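Local structure of carboxylase (Deinococcus radiodurans, 5H80) at residues S58-A63 with R73-A78. The protein probably carries out the ATP-dependent carboxylation of biotin, as the biotin carboxylase domain of a single-chain bacterial carboxylase. Sequence-based numbering, arbitrary orientation.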
ATOM      1  N   SER A  58     -18.693  12.956   6.430  1.00 29.91           N
ATOM      2  CA  SER A  58     -17.776  13.903   6.954  1.00 23.33           C
ATOM      3  C   SER A  58     -18.133  15.347   6.659  1.00 24.13           C
ATOM      4  O   SER A  58     -18.528  15.711   5.576  1.00 29.54           O
ATOM      5  CB  SER A  58     -16.312  13.662   6.456  1.00 23.38           C
ATOM      6  OG  SER A  58     -16.170  13.742   5.011  1.00 23.55           O
ATOM      7  N   VAL A  59     -17.809  16.179   7.647  1.00 24.27           N
ATOM      8  CA  VAL A  59     -17.879  17.626   7.501  1.00 24.78           C
ATOM      9  C   VAL A  59     -16.472  18.173   7.785  1.00 25.89           C
ATOM     10  O   VAL A  59     -15.989  18.057   8.873  1.00 27.79           O
ATOM     11  CB  VAL A  59     -18.985  18.203   8.444  1.00 25.08           C
ATOM     12  CG1 VAL A  59     -18.981  19.743   8.325  1.00 27.89           C
ATOM     13  CG2 VAL A  59     -20.365  17.481   8.252  1.00 26.11           C
ATOM     14  N   ALA A  60     -15.857  18.786   6.804  1.00 24.37           N
ATOM     15  CA  ALA A  60     -14.546  19.465   6.922  1.00 22.97           C
ATOM     16  C   ALA A  60     -14.772  20.955   7.215  1.00 26.58           C
ATOM     17  O   ALA A  60     -15.941  21.478   7.037  1.00 26.70           O
ATOM     18  CB  ALA A  60     -13.727  19.220   5.655  1.00 25.98           C
ATOM     19  N   VAL A  61     -13.723  21.598   7.717  1.00 27.74           N
ATOM     20  CA  VAL A  61     -13.710  23.039   7.886  1.00 24.82           C
ATOM     21  C   VAL A  61     -12.404  23.526   7.216  1.00 28.11           C
ATOM     22  O   VAL A  61     -11.332  22.824   7.169  1.00 26.80           O
ATOM     23  CB  VAL A  61     -13.814  23.515   9.368  1.00 27.43           C
ATOM     24  CG1 VAL A  61     -15.202  23.252   9.990  1.00 29.01           C
ATOM     25  CG2 VAL A  61     -12.692  22.925  10.266  1.00 30.76           C
ATOM     26  N   TYR A  62     -12.417  24.737   6.715  1.00 22.11           N
ATOM     27  CA  TYR A  62     -11.276  25.351   6.127  1.00 22.84           C
ATOM     28  C   TYR A  62     -11.222  26.862   6.309  1.00 25.12           C
ATOM     29  O   TYR A  62     -12.282  27.531   6.381  1.00 25.50           O
ATOM     30  CB  TYR A  62     -11.095  25.031   4.599  1.00 22.95           C
ATOM     31  CG  TYR A  62     -12.254  25.475   3.752  1.00 25.12           C
ATOM     32  CD1 TYR A  62     -12.115  26.586   2.955  1.00 28.63           C
ATOM     33  CD2 TYR A  62     -13.556  24.848   3.776  1.00 26.28           C
ATOM     34  CE1 TYR A  62     -13.175  27.106   2.253  1.00 26.51           C
ATOM     35  CE2 TYR A  62     -14.638  25.346   2.975  1.00 29.10           C
ATOM     36  CZ  TYR A  62     -14.394  26.463   2.214  1.00 27.88           C
ATOM     37  OH  TYR A  62     -15.384  27.027   1.473  1.00 27.56           O
ATOM     38  N   ALA A  63     -10.021  27.347   6.448  1.00 29.27           N
ATOM     39  CA  ALA A  63      -9.722  28.782   6.393  1.00 28.83           C
ATOM     40  C   ALA A  63      -9.436  29.133   4.958  1.00 27.65           C
ATOM     41  O   ALA A  63      -8.942  28.283   4.187  1.00 24.80           O
ATOM     42  CB  ALA A  63      -8.506  29.063   7.249  1.00 33.52           C
ATOM     43  N   ARG A  73     -12.076  19.492  -0.794  1.00 31.59           N
ATOM     44  CA  ARG A  73     -12.751  18.721  -1.833  1.00 36.51           C
ATOM     45  C   ARG A  73     -13.138  17.326  -1.385  1.00 37.16           C
ATOM     46  O   ARG A  73     -14.180  16.804  -1.789  1.00 31.70           O
ATOM     47  CB  ARG A  73     -11.817  18.540  -3.046  1.00 52.58           C
ATOM     48  CG  ARG A  73     -11.720  19.715  -4.002  1.00 64.20           C
ATOM     49  CD  ARG A  73     -10.585  19.515  -5.020  1.00 75.96           C
ATOM     50  NE  ARG A  73      -9.250  19.479  -4.399  1.00 81.95           N
ATOM     51  CZ  ARG A  73      -8.094  19.713  -5.024  1.00 95.68           C
ATOM     52  NH1 ARG A  73      -8.045  20.029  -6.322  1.00 95.98           N
ATOM     53  NH2 ARG A  73      -6.958  19.641  -4.330  1.00104.29           N
ATOM     54  N   ARG A  74     -12.267  16.684  -0.590  1.00 28.93           N
ATOM     55  CA  ARG A  74     -12.528  15.298  -0.166  1.00 29.04           C
ATOM     56  C   ARG A  74     -13.641  15.108   0.861  1.00 32.85           C
ATOM     57  O   ARG A  74     -14.188  13.989   0.983  1.00 31.94           O
ATOM     58  CB  ARG A  74     -11.202  14.594   0.297  1.00 28.56           C
ATOM     59  CG  ARG A  74     -11.286  13.176   0.767  1.00 32.08           C
ATOM     60  CD  ARG A  74     -11.660  12.234  -0.421  1.00 33.86           C
ATOM     61  NE  ARG A  74     -11.769  10.842   0.064  1.00 29.61           N
ATOM     62  CZ  ARG A  74     -12.780  10.327   0.772  1.00 27.28           C
ATOM     63  NH1 ARG A  74     -13.843  11.079   1.102  1.00 32.83           N
ATOM     64  NH2 ARG A  74     -12.735   9.074   1.180  1.00 30.53           N
ATOM     65  N   ALA A  75     -13.981  16.109   1.665  1.00 24.96           N
ATOM     66  CA  ALA A  75     -15.095  15.906   2.538  1.00 26.16           C
ATOM     67  C   ALA A  75     -16.442  15.732   1.792  1.00 32.98           C
ATOM     68  O   ALA A  75     -16.616  16.152   0.608  1.00 30.04           O
ATOM     69  CB  ALA A  75     -15.145  17.128   3.462  1.00 29.53           C
ATOM     70  N   ASP A  76     -17.413  15.208   2.479  1.00 31.06           N
ATOM     71  CA  ASP A  76     -18.773  15.133   1.898  1.00 33.65           C
ATOM     72  C   ASP A  76     -19.318  16.538   1.886  1.00 35.91           C
ATOM     73  O   ASP A  76     -20.097  16.910   1.027  1.00 34.32           O
ATOM     74  CB  ASP A  76     -19.727  14.241   2.659  1.00 33.36           C
ATOM     75  CG  ASP A  76     -19.275  12.825   2.669  1.00 42.45           C
ATOM     76  OD1 ASP A  76     -19.140  12.250   1.571  1.00 34.92           O
ATOM     77  OD2 ASP A  76     -19.015  12.312   3.769  1.00 29.65           O
ATOM     78  N   GLU A  77     -18.924  17.312   2.880  1.00 28.13           N
ATOM     79  CA  GLU A  77     -19.319  18.735   2.835  1.00 29.96           C
ATOM     80  C   GLU A  77     -18.258  19.511   3.582  1.00 27.38           C
ATOM     81  O   GLU A  77     -17.685  18.967   4.550  1.00 29.64           O
ATOM     82  CB  GLU A  77     -20.724  18.908   3.310  1.00 31.75           C
ATOM     83  CG  GLU A  77     -20.908  19.248   4.744  1.00 35.95           C
ATOM     84  CD  GLU A  77     -22.415  19.306   5.113  1.00 42.29           C
ATOM     85  OE1 GLU A  77     -22.948  18.264   5.587  1.00 40.11           O
ATOM     86  OE2 GLU A  77     -23.040  20.396   4.877  1.00 48.93           O
ATOM     87  N   ALA A  78     -17.864  20.659   3.034  1.00 30.22           N
ATOM     88  CA  ALA A  78     -16.876  21.490   3.649  1.00 29.01           C
ATOM     89  C   ALA A  78     -17.458  22.846   3.972  1.00 32.82           C
ATOM     90  O   ALA A  78     -18.110  23.474   3.087  1.00 30.54           O
ATOM     91  CB  ALA A  78     -15.652  21.642   2.771  1.00 29.03           C
TER
HETATM   92  O   HOH W   1     -17.819  25.937   2.016  1.00 32.33           O
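Ser58 and Asp76 show how two side chains can tie a strand, near the start of strand 57-62, to its neighbour through each other's backbones. The Asp76 carboxylate reaches back to Ser58, where Asp76 OD2 accepts the Ser58 backbone N at 2.8 Å through its anti lone pair. In return, Ser58 OG takes the Asp76 N at 3.2 Å, a position it reaches because chi1 of 60° sets the hydroxyl between the backbone N and the carbonyl carbon. Without the hydroxyl, as with an alanine here, Asp76 N would probably lose its straighter bond and keep the weak one to Ser58 O. Regular parallel pairing follows: Glu77 N donates to Ser58 O, and Glu77 O receives Ala60 N at 2.9 Å. On one face Val59 and Glu77 run side by side, Val59 CG2 lying 3.8 Å from Glu77 OE1, the oxygen that forms a salt bridge with Arg34. On the other face, Ala60 CB presses tightly on Ala75 CB (3.3 Å), while Ala78 CB meets the Tyr62 ring obliquely, 3.8 Å from Tyr62 CE2. A water lying in the ring plane at its edge bridges Tyr62 OH and Ala78 O. With helix 70-74 between them, the strands form a beta-alpha-beta unit at the margin of the parallel sheet in the biotin carboxylase N-terminal domain.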